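PDB 5EC0: Alp7A from Bacillus subtilis, which is an actin-like, nucleotide-binding protein of the bacterial cytoskeleton that probably forms filaments serving plasmid segregation. Local coordinates for residues K267-E279 and F289-E301. Residues are numbered along the deposited sequence; the frame is centred on the assembly and turned at random.
Sequences KFIYSNIGKTKME and FDLTDIIKKSLKE. With ADP (adenosine-5'-diphosphate), chain D.
Glu279 faces Asp290 as a non-hydrogen-bonded antiparallel pair where a two-stranded beta hairpin, strands 279-281 and 288-290, joins helix 262-272 to helix 292-313. The short helical pieces 267-272 and 292-301 lie nearly perpendicular, at 94°, with axes 12.0 Å apart, in the C-terminal half of this actin-like (ParM-type) fold, beside the nucleotide cleft. At the hairpin base Leu291 N donates to Met278 O over 2.9 Å. The next bond is shorter and almost straight: Met278 N meets Thr292 OG1 at 2.6 Å, with 176° at the hydrogen. Since this hydroxyl accepts from the backbone, its own proton goes to Asp290 OD1, tilted out of the carboxylate plane. OD1 also takes Thr292 N, closing an Asx turn at the start of the helix, so two donors of Thr292 grip OD1. Next to this polar corner the contact is mainly apolar. Phe268 holds its ring anti to the backbone N, which brings the CE2 edge against Ile295 CD1, 3.5 Å away. The Met278 chain bends at its thioether (chi3 59°), laying CE 3.8 Å from Ile295 CG2. Farther along, Ile273 and Leu299 meet tip to tip through their CD1 methyls. Lys296 runs past Met278 to a salt bridge with Glu336. Helix 262-272 turns another side to the nucleotide: the Tyr270 ring lies over the adenine of ADP, its CE1 3.4 Å from ADP N1, while Lys267 O sits over the other face of the tyrosine ring. An alanine in place of Tyr270 would remove the ring and is likely to leave the adenine face that it covers without its aromatic neighbour, so that the base could shift. Beside the hairpin base Lys277 crosses the Asp290 carboxylate at about a right angle, its NZ beyond salt-bridge distance but its CE 3.2 Å from Asp290 OD2.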
ATOM      1  N   LYS A 267      -7.563  -9.973   9.762  1.00 43.87           N
ATOM      2  CA  LYS A 267      -8.050 -10.640   8.555  1.00 41.35           C
ATOM      3  C   LYS A 267      -9.551 -10.913   8.612  1.00 45.83           C
ATOM      4  O   LYS A 267     -10.262 -10.682   7.639  1.00 50.74           O
ATOM      5  CB  LYS A 267      -7.300 -11.952   8.313  1.00 46.32           C
ATOM      6  CG  LYS A 267      -7.789 -12.709   7.083  1.00 53.10           C
ATOM      7  CD  LYS A 267      -6.931 -13.936   6.785  1.00 60.60           C
ATOM      8  CE  LYS A 267      -7.408 -14.659   5.527  1.00 64.09           C
ATOM      9  NZ  LYS A 267      -6.515 -15.807   5.158  1.00 71.07           N
ATOM     10  N   PHE A 268     -10.023 -11.427   9.743  1.00 41.43           N
ATOM     11  CA  PHE A 268     -11.453 -11.621   9.962  1.00 42.68           C
ATOM     12  C   PHE A 268     -12.255 -10.317   9.787  1.00 44.63           C
ATOM     13  O   PHE A 268     -13.324 -10.316   9.178  1.00 44.09           O
ATOM     14  CB  PHE A 268     -11.685 -12.202  11.358  1.00 45.15           C
ATOM     15  CG  PHE A 268     -13.132 -12.338  11.733  1.00 46.84           C
ATOM     16  CD1 PHE A 268     -13.888 -13.395  11.254  1.00 49.94           C
ATOM     17  CD2 PHE A 268     -13.736 -11.416  12.581  1.00 42.86           C
ATOM     18  CE1 PHE A 268     -15.227 -13.534  11.606  1.00 52.15           C
ATOM     19  CE2 PHE A 268     -15.065 -11.546  12.936  1.00 45.45           C
ATOM     20  CZ  PHE A 268     -15.815 -12.604  12.448  1.00 48.41           C
ATOM     21  N   ILE A 269     -11.732  -9.209  10.300  1.00 45.19           N
ATOM     22  CA  ILE A 269     -12.440  -7.931  10.201  1.00 48.02           C
ATOM     23  C   ILE A 269     -12.621  -7.425   8.759  1.00 43.61           C
ATOM     24  O   ILE A 269     -13.744  -7.168   8.346  1.00 48.93           O
ATOM     25  CB  ILE A 269     -11.745  -6.847  11.030  1.00 43.41           C
ATOM     26  CG1 ILE A 269     -12.009  -7.101  12.519  1.00 43.62           C
ATOM     27  CG2 ILE A 269     -12.264  -5.483  10.651  1.00 33.64           C
ATOM     28  CD1 ILE A 269     -11.336  -6.120  13.458  1.00 39.93           C
ATOM     29  N   TYR A 270     -11.554  -7.289   7.981  1.00 37.32           N
ATOM     30  CA  TYR A 270     -11.747  -6.763   6.622  1.00 37.79           C
ATOM     31  C   TYR A 270     -12.462  -7.777   5.730  1.00 37.95           C
ATOM     32  O   TYR A 270     -13.235  -7.392   4.859  1.00 39.61           O
ATOM     33  CB  TYR A 270     -10.418  -6.299   5.975  1.00 37.18           C
ATOM     34  CG  TYR A 270      -9.385  -7.346   5.611  1.00 43.07           C
ATOM     35  CD1 TYR A 270      -9.530  -8.152   4.478  1.00 49.41           C
ATOM     36  CD2 TYR A 270      -8.214  -7.476   6.356  1.00 44.58           C
ATOM     37  CE1 TYR A 270      -8.549  -9.106   4.126  1.00 37.61           C
ATOM     38  CE2 TYR A 270      -7.234  -8.418   6.015  1.00 40.72           C
ATOM     39  CZ  TYR A 270      -7.411  -9.223   4.907  1.00 43.87           C
ATOM     40  OH  TYR A 270      -6.436 -10.142   4.589  1.00 52.72           O
ATOM     41  N   SER A 271     -12.239  -9.064   5.975  1.00 41.14           N
ATOM     42  CA  SER A 271     -13.023 -10.099   5.309  1.00 43.18           C
ATOM     43  C   SER A 271     -14.510  -9.999   5.632  1.00 42.49           C
ATOM     44  O   SER A 271     -15.328 -10.345   4.787  1.00 43.28           O
ATOM     45  CB  SER A 271     -12.533 -11.503   5.683  1.00 45.49           C
ATOM     46  OG  SER A 271     -11.125 -11.599   5.627  1.00 46.85           O
ATOM     47  N   ASN A 272     -14.865  -9.541   6.837  1.00 44.79           N
ATOM     48  CA  ASN A 272     -16.256  -9.636   7.305  1.00 51.77           C
ATOM     49  C   ASN A 272     -16.977  -8.326   7.584  1.00 61.12           C
ATOM     50  O   ASN A 272     -18.204  -8.311   7.717  1.00 59.39           O
ATOM     51  CB  ASN A 272     -16.330 -10.487   8.570  1.00 56.12           C
ATOM     52  CG  ASN A 272     -16.232 -11.955   8.277  1.00 61.24           C
ATOM     53  OD1 ASN A 272     -17.243 -12.628   8.089  1.00 66.14           O
ATOM     54  ND2 ASN A 272     -15.009 -12.466   8.223  1.00 62.86           N
ATOM     55  N   ILE A 273     -16.227  -7.237   7.713  1.00 68.04           N
ATOM     56  CA  ILE A 273     -16.846  -5.929   7.801  1.00 70.81           C
ATOM     57  C   ILE A 273     -17.624  -5.743   6.505  1.00 79.20           C
ATOM     58  O   ILE A 273     -17.205  -6.222   5.445  1.00 85.99           O
ATOM     59  CB  ILE A 273     -15.807  -4.794   7.995  1.00 52.36           C
ATOM     60  CG1 ILE A 273     -16.502  -3.491   8.409  1.00 53.49           C
ATOM     61  CG2 ILE A 273     -14.958  -4.598   6.733  1.00 40.34           C
ATOM     62  CD1 ILE A 273     -17.000  -3.500   9.820  1.00 55.33           C
ATOM     63  N   GLY A 274     -18.773  -5.085   6.578  1.00 74.04           N
ATOM     64  CA  GLY A 274     -19.537  -4.841   5.372  1.00 73.04           C
ATOM     65  C   GLY A 274     -20.744  -5.746   5.228  1.00 75.18           C
ATOM     66  O   GLY A 274     -21.658  -5.437   4.463  1.00 78.39           O
ATOM     67  N   LYS A 275     -20.755  -6.868   5.943  1.00 72.84           N
ATOM     68  CA  LYS A 275     -21.981  -7.652   6.027  1.00 74.11           C
ATOM     69  C   LYS A 275     -22.616  -7.533   7.413  1.00 75.59           C
ATOM     70  O   LYS A 275     -21.967  -7.136   8.383  1.00 74.03           O
ATOM     71  CB  LYS A 275     -21.738  -9.120   5.658  1.00 75.29           C
ATOM     72  CG  LYS A 275     -20.609  -9.820   6.379  1.00 71.77           C
ATOM     73  CD  LYS A 275     -20.493 -11.257   5.872  1.00 74.88           C
ATOM     74  CE  LYS A 275     -19.046 -11.712   5.739  1.00 77.21           C
ATOM     75  NZ  LYS A 275     -18.905 -12.932   4.891  1.00 81.46           N
ATOM     76  N   THR A 276     -23.903  -7.863   7.478  1.00 76.47           N
ATOM     77  CA  THR A 276     -24.720  -7.640   8.665  1.00 74.69           C
ATOM     78  C   THR A 276     -24.259  -8.456   9.865  1.00 70.44           C
ATOM     79  O   THR A 276     -24.340  -8.003  11.008  1.00 70.86           O
ATOM     80  CB  THR A 276     -26.193  -7.977   8.383  1.00 80.42           C
ATOM     81  OG1 THR A 276     -26.260  -9.199   7.634  1.00 86.99           O
ATOM     82  CG2 THR A 276     -26.851  -6.866   7.582  1.00 76.75           C
ATOM     83  N   LYS A 277     -23.788  -9.667   9.601  1.00 66.47           N
ATOM     84  CA  LYS A 277     -23.335 -10.547  10.664  1.00 61.57           C
ATOM     85  C   LYS A 277     -21.849 -10.835  10.492  1.00 64.91           C
ATOM     86  O   LYS A 277     -21.414 -11.265   9.422  1.00 70.91           O
ATOM     87  CB  LYS A 277     -24.146 -11.848  10.667  1.00 61.54           C
ATOM     88  CG  LYS A 277     -24.574 -12.329  12.051  1.00 64.56           C
ATOM     89  CD  LYS A 277     -25.489 -13.553  11.971  1.00 66.37           C
ATOM     90  CE  LYS A 277     -26.292 -13.729  13.248  1.00 68.00           C
ATOM     91  NZ  LYS A 277     -27.232 -14.889  13.199  1.00 75.66           N
ATOM     92  N   MET A 278     -21.068 -10.581  11.536  1.00 62.32           N
ATOM     93  CA  MET A 278     -19.651 -10.924  11.514  1.00 59.36           C
ATOM     94  C   MET A 278     -19.458 -12.229  12.290  1.00 59.76           C
ATOM     95  O   MET A 278     -19.365 -12.238  13.524  1.00 55.52           O
ATOM     96  CB  MET A 278     -18.806  -9.788  12.085  1.00 43.10           C
ATOM     97  CG  MET A 278     -19.075  -8.457  11.403  1.00 41.31           C
ATOM     98  SD  MET A 278     -17.972  -7.096  11.867  1.00 50.65           S
ATOM     99  CE  MET A 278     -16.379  -7.783  11.409  1.00 40.11           C
ATOM    100  N   GLU A 279     -19.419 -13.333  11.550  1.00 61.85           N
ATOM    101  CA  GLU A 279     -19.456 -14.661  12.150  1.00 64.45           C
ATOM    102  C   GLU A 279     -18.126 -15.399  12.043  1.00 67.22           C
ATOM    103  O   GLU A 279     -17.539 -15.503  10.963  1.00 75.94           O
ATOM    104  CB  GLU A 279     -20.564 -15.495  11.508  1.00 63.74           C
ATOM    105  CG  GLU A 279     -21.960 -15.102  11.955  1.00 70.00           C
ATOM    106  CD  GLU A 279     -22.926 -16.278  11.966  1.00 79.44           C
ATOM    107  OE1 GLU A 279     -23.418 -16.654  10.883  1.00 83.92           O
ATOM    108  OE2 GLU A 279     -23.201 -16.818  13.058  1.00 80.52           O
ATOM    109  N   PHE A 289     -20.196 -18.266  16.134  1.00 69.54           N
ATOM    110  CA  PHE A 289     -19.999 -17.188  17.110  1.00 66.15           C
ATOM    111  C   PHE A 289     -20.191 -15.830  16.448  1.00 62.83           C
ATOM    112  O   PHE A 289     -19.364 -15.392  15.650  1.00 63.21           O
ATOM    113  CB  PHE A 289     -18.597 -17.303  17.738  1.00 62.49           C
ATOM    114  CG  PHE A 289     -18.331 -18.649  18.351  1.00 69.84           C
ATOM    115  CD1 PHE A 289     -17.802 -19.676  17.584  1.00 70.93           C
ATOM    116  CD2 PHE A 289     -18.658 -18.905  19.678  1.00 75.76           C
ATOM    117  CE1 PHE A 289     -17.569 -20.928  18.130  1.00 74.35           C
ATOM    118  CE2 PHE A 289     -18.434 -20.162  20.233  1.00 78.76           C
ATOM    119  CZ  PHE A 289     -17.887 -21.174  19.457  1.00 78.37           C
ATOM    120  N   ASP A 290     -21.306 -15.185  16.768  1.00 62.52           N
ATOM    121  CA  ASP A 290     -21.583 -13.837  16.285  1.00 63.45           C
ATOM    122  C   ASP A 290     -20.734 -12.845  17.076  1.00 61.56           C
ATOM    123  O   ASP A 290     -20.935 -12.665  18.277  1.00 62.40           O
ATOM    124  CB  ASP A 290     -23.078 -13.494  16.409  1.00 65.04           C
ATOM    125  CG  ASP A 290     -23.449 -12.186  15.709  1.00 69.31           C
ATOM    126  OD1 ASP A 290     -22.574 -11.317  15.539  1.00 66.90           O
ATOM    127  OD2 ASP A 290     -24.631 -12.011  15.348  1.00 72.00           O
ATOM    128  N   LEU A 291     -19.779 -12.222  16.396  1.00 55.95           N
ATOM    129  CA  LEU A 291     -18.869 -11.284  17.037  1.00 52.25           C
ATOM    130  C   LEU A 291     -19.183  -9.846  16.632  1.00 50.64           C
ATOM    131  O   LEU A 291     -18.423  -8.947  16.954  1.00 44.58           O
ATOM    132  CB  LEU A 291     -17.415 -11.619  16.682  1.00 48.89           C
ATOM    133  CG  LEU A 291     -16.860 -12.961  17.163  1.00 49.36           C
ATOM    134  CD1 LEU A 291     -15.408 -13.143  16.738  1.00 48.66           C
ATOM    135  CD2 LEU A 291     -16.983 -13.073  18.660  1.00 52.46           C
ATOM    136  N   THR A 292     -20.302  -9.643  15.937  1.00 46.23           N
ATOM    137  CA  THR A 292     -20.625  -8.357  15.309  1.00 51.74           C
ATOM    138  C   THR A 292     -20.647  -7.168  16.260  1.00 50.94           C
ATOM    139  O   THR A 292     -20.008  -6.150  15.995  1.00 57.12           O
ATOM    140  CB  THR A 292     -21.996  -8.391  14.602  1.00 52.19           C
ATOM    141  OG1 THR A 292     -22.082  -9.543  13.748  1.00 59.02           O
ATOM    142  CG2 THR A 292     -22.196  -7.123  13.778  1.00 47.12           C
ATOM    143  N   ASP A 293     -21.404  -7.290  17.345  1.00 48.04           N
ATOM    144  CA  ASP A 293     -21.547  -6.200  18.311  1.00 51.03           C
ATOM    145  C   ASP A 293     -20.202  -5.768  18.886  1.00 51.20           C
ATOM    146  O   ASP A 293     -19.921  -4.570  18.997  1.00 44.56           O
ATOM    147  CB  ASP A 293     -22.479  -6.599  19.468  1.00 52.09           C
ATOM    148  CG  ASP A 293     -23.947  -6.607  19.076  1.00 52.40           C
ATOM    149  OD1 ASP A 293     -24.308  -6.006  18.034  1.00 50.72           O
ATOM    150  OD2 ASP A 293     -24.746  -7.208  19.836  1.00 54.75           O
ATOM    151  N   ILE A 294     -19.381  -6.746  19.253  1.00 45.23           N
ATOM    152  CA  ILE A 294     -18.110  -6.466  19.900  1.00 44.74           C
ATOM    153  C   ILE A 294     -17.210  -5.683  18.959  1.00 49.43           C
ATOM    154  O   ILE A 294     -16.516  -4.742  19.357  1.00 48.47           O
ATOM    155  CB  ILE A 294     -17.410  -7.765  20.344  1.00 51.63           C
ATOM    156  CG1 ILE A 294     -18.179  -8.397  21.513  1.00 51.33           C
ATOM    157  CG2 ILE A 294     -15.943  -7.504  20.712  1.00 47.94           C
ATOM    158  CD1 ILE A 294     -17.510  -9.600  22.098  1.00 51.20           C
ATOM    159  N   ILE A 295     -17.256  -6.059  17.693  1.00 43.51           N
ATOM    160  CA  ILE A 295     -16.353  -5.492  16.727  1.00 41.85           C
ATOM    161  C   ILE A 295     -16.785  -4.091  16.259  1.00 40.40           C
ATOM    162  O   ILE A 295     -15.980  -3.166  16.291  1.00 39.81           O
ATOM    163  CB  ILE A 295     -16.202  -6.443  15.547  1.00 44.47           C
ATOM    164  CG1 ILE A 295     -15.512  -7.727  16.039  1.00 47.50           C
ATOM    165  CG2 ILE A 295     -15.409  -5.785  14.446  1.00 37.33           C
ATOM    166  CD1 ILE A 295     -15.247  -8.749  14.980  1.00 40.94           C
ATOM    167  N   LYS A 296     -18.042  -3.919  15.853  1.00 40.16           N
ATOM    168  CA  LYS A 296     -18.490  -2.602  15.385  1.00 41.52           C
ATOM    169  C   LYS A 296     -18.345  -1.565  16.492  1.00 40.56           C
ATOM    170  O   LYS A 296     -18.036  -0.408  16.228  1.00 47.10           O
ATOM    171  CB  LYS A 296     -19.936  -2.639  14.876  1.00 38.57           C
ATOM    172  CG  LYS A 296     -20.134  -3.596  13.718  1.00 40.24           C
ATOM    173  CD  LYS A 296     -21.267  -3.196  12.793  1.00 46.50           C
ATOM    174  CE  LYS A 296     -21.328  -4.145  11.593  1.00 55.23           C
ATOM    175  NZ  LYS A 296     -22.158  -3.647  10.457  1.00 57.46           N
ATOM    176  N   LYS A 297     -18.544  -1.995  17.732  1.00 42.29           N
ATOM    177  CA  LYS A 297     -18.392  -1.111  18.881  1.00 40.47           C
ATOM    178  C   LYS A 297     -16.937  -0.663  19.018  1.00 48.86           C
ATOM    179  O   LYS A 297     -16.664   0.532  19.167  1.00 44.58           O
ATOM    180  CB  LYS A 297     -18.867  -1.801  20.155  1.00 42.71           C
ATOM    181  CG  LYS A 297     -18.747  -0.963  21.416  1.00 47.97           C
ATOM    182  CD  LYS A 297     -19.438  -1.653  22.582  1.00 46.57           C
ATOM    183  CE  LYS A 297     -19.053  -1.037  23.914  1.00 52.63           C
ATOM    184  NZ  LYS A 297     -19.763  -1.706  25.046  1.00 57.38           N
ATOM    185  N   SER A 298     -16.008  -1.613  18.943  1.00 40.61           N
ATOM    186  CA  SER A 298     -14.588  -1.281  19.005  1.00 45.46           C
ATOM    187  C   SER A 298     -14.137  -0.393  17.838  1.00 45.35           C
ATOM    188  O   SER A 298     -13.322   0.520  18.012  1.00 40.36           O
ATOM    189  CB  SER A 298     -13.746  -2.548  19.029  1.00 51.43           C
ATOM    190  OG  SER A 298     -12.385  -2.225  19.239  1.00 58.74           O
ATOM    191  N   LEU A 299     -14.663  -0.663  16.649  1.00 40.09           N
ATOM    192  CA  LEU A 299     -14.304   0.130  15.485  1.00 33.71           C
ATOM    193  C   LEU A 299     -14.849   1.551  15.602  1.00 38.84           C
ATOM    194  O   LEU A 299     -14.232   2.497  15.111  1.00 43.22           O
ATOM    195  CB  LEU A 299     -14.812  -0.524  14.206  1.00 33.06           C
ATOM    196  CG  LEU A 299     -14.099  -1.817  13.801  1.00 41.46           C
ATOM    197  CD1 LEU A 299     -14.536  -2.268  12.399  1.00 39.41           C
ATOM    198  CD2 LEU A 299     -12.578  -1.650  13.871  1.00 37.93           C
ATOM    199  N   LYS A 300     -16.002   1.699  16.243  1.00 35.00           N
ATOM    200  CA  LYS A 300     -16.603   3.020  16.380  1.00 44.83           C
ATOM    201  C   LYS A 300     -15.763   3.865  17.323  1.00 45.56           C
ATOM    202  O   LYS A 300     -15.522   5.042  17.047  1.00 47.19           O
ATOM    203  CB  LYS A 300     -18.044   2.934  16.877  1.00 42.13           C
ATOM    204  CG  LYS A 300     -18.843   4.227  16.659  1.00 43.32           C
ATOM    205  CD  LYS A 300     -20.170   4.196  17.401  1.00 44.58           C
ATOM    206  CE  LYS A 300     -20.854   5.554  17.391  1.00 48.49           C
ATOM    207  NZ  LYS A 300     -22.069   5.510  18.248  1.00 58.03           N
ATOM    208  N   GLU A 301     -15.314   3.257  18.426  1.00 37.11           N
ATOM    209  CA  GLU A 301     -14.366   3.900  19.349  1.00 45.07           C
ATOM    210  C   GLU A 301     -13.155   4.454  18.611  1.00 42.95           C
ATOM    211  O   GLU A 301     -12.825   5.637  18.742  1.00 40.95           O
ATOM    212  CB  GLU A 301     -13.862   2.925  20.424  1.00 42.74           C
ATOM    213  CG  GLU A 301     -14.894   2.404  21.401  1.00 60.64           C
ATOM    214  CD  GLU A 301     -14.329   1.304  22.286  1.00 68.47           C
ATOM    215  OE1 GLU A 301     -13.092   1.287  22.497  1.00 71.37           O
ATOM    216  OE2 GLU A 301     -15.115   0.447  22.743  1.00 67.18           O
TER
HETATM  217  PB  ADP D 403      -0.420  -0.036   6.257  1.00 58.56           P
HETATM  218  O1B ADP D 403       0.361  -0.023   4.948  1.00 38.66           O
HETATM  219  O2B ADP D 403       0.079   0.904   7.342  1.00 56.80           O
HETATM  220  O3B ADP D 403      -0.743  -1.398   6.823  1.00 62.29           O
HETATM  221  PA  ADP D 403      -2.852  -0.014   4.684  1.00 33.43           P
HETATM  222  O1A ADP D 403      -2.170  -1.086   3.862  1.00 40.40           O
HETATM  223  O2A ADP D 403      -3.543   1.149   3.995  1.00 24.57           O
HETATM  224  O3A ADP D 403      -1.865   0.565   5.833  1.00 54.81           O
HETATM  225  O5' ADP D 403      -3.926  -0.708   5.639  1.00 44.01           O
HETATM  226  C5' ADP D 403      -3.811  -2.059   6.066  1.00 39.49           C
HETATM  227  C4' ADP D 403      -5.185  -2.392   6.610  1.00 31.93           C
HETATM  228  O4' ADP D 403      -6.067  -2.564   5.505  1.00 33.87           O
HETATM  229  C3' ADP D 403      -5.258  -3.690   7.391  1.00 34.83           C
HETATM  230  O3' ADP D 403      -5.200  -3.433   8.794  1.00 41.55           O
HETATM  231  C2' ADP D 403      -6.614  -4.267   7.034  1.00 38.61           C
HETATM  232  O2' ADP D 403      -7.452  -4.162   8.184  1.00 31.46           O
HETATM  233  C1' ADP D 403      -7.157  -3.375   5.923  1.00 35.07           C
HETATM  234  N9  ADP D 403      -7.683  -4.108   4.749  1.00 33.40           N
HETATM  235  C8  ADP D 403      -8.873  -3.818   4.180  1.00 37.07           C
HETATM  236  N7  ADP D 403      -9.117  -4.625   3.123  1.00 38.40           N
HETATM  237  C5  ADP D 403      -8.059  -5.440   2.997  1.00 32.10           C
HETATM  238  C6  ADP D 403      -7.710  -6.529   2.063  1.00 39.87           C
HETATM  239  N6  ADP D 403      -8.575  -6.864   1.067  1.00 49.53           N
HETATM  240  N1  ADP D 403      -6.522  -7.147   2.244  1.00 34.59           N
HETATM  241  C2  ADP D 403      -5.691  -6.793   3.251  1.00 34.28           C
HETATM  242  N3  ADP D 403      -5.937  -5.806   4.150  1.00 27.02           N
HETATM  243  C4  ADP D 403      -7.106  -5.105   4.072  1.00 27.07           C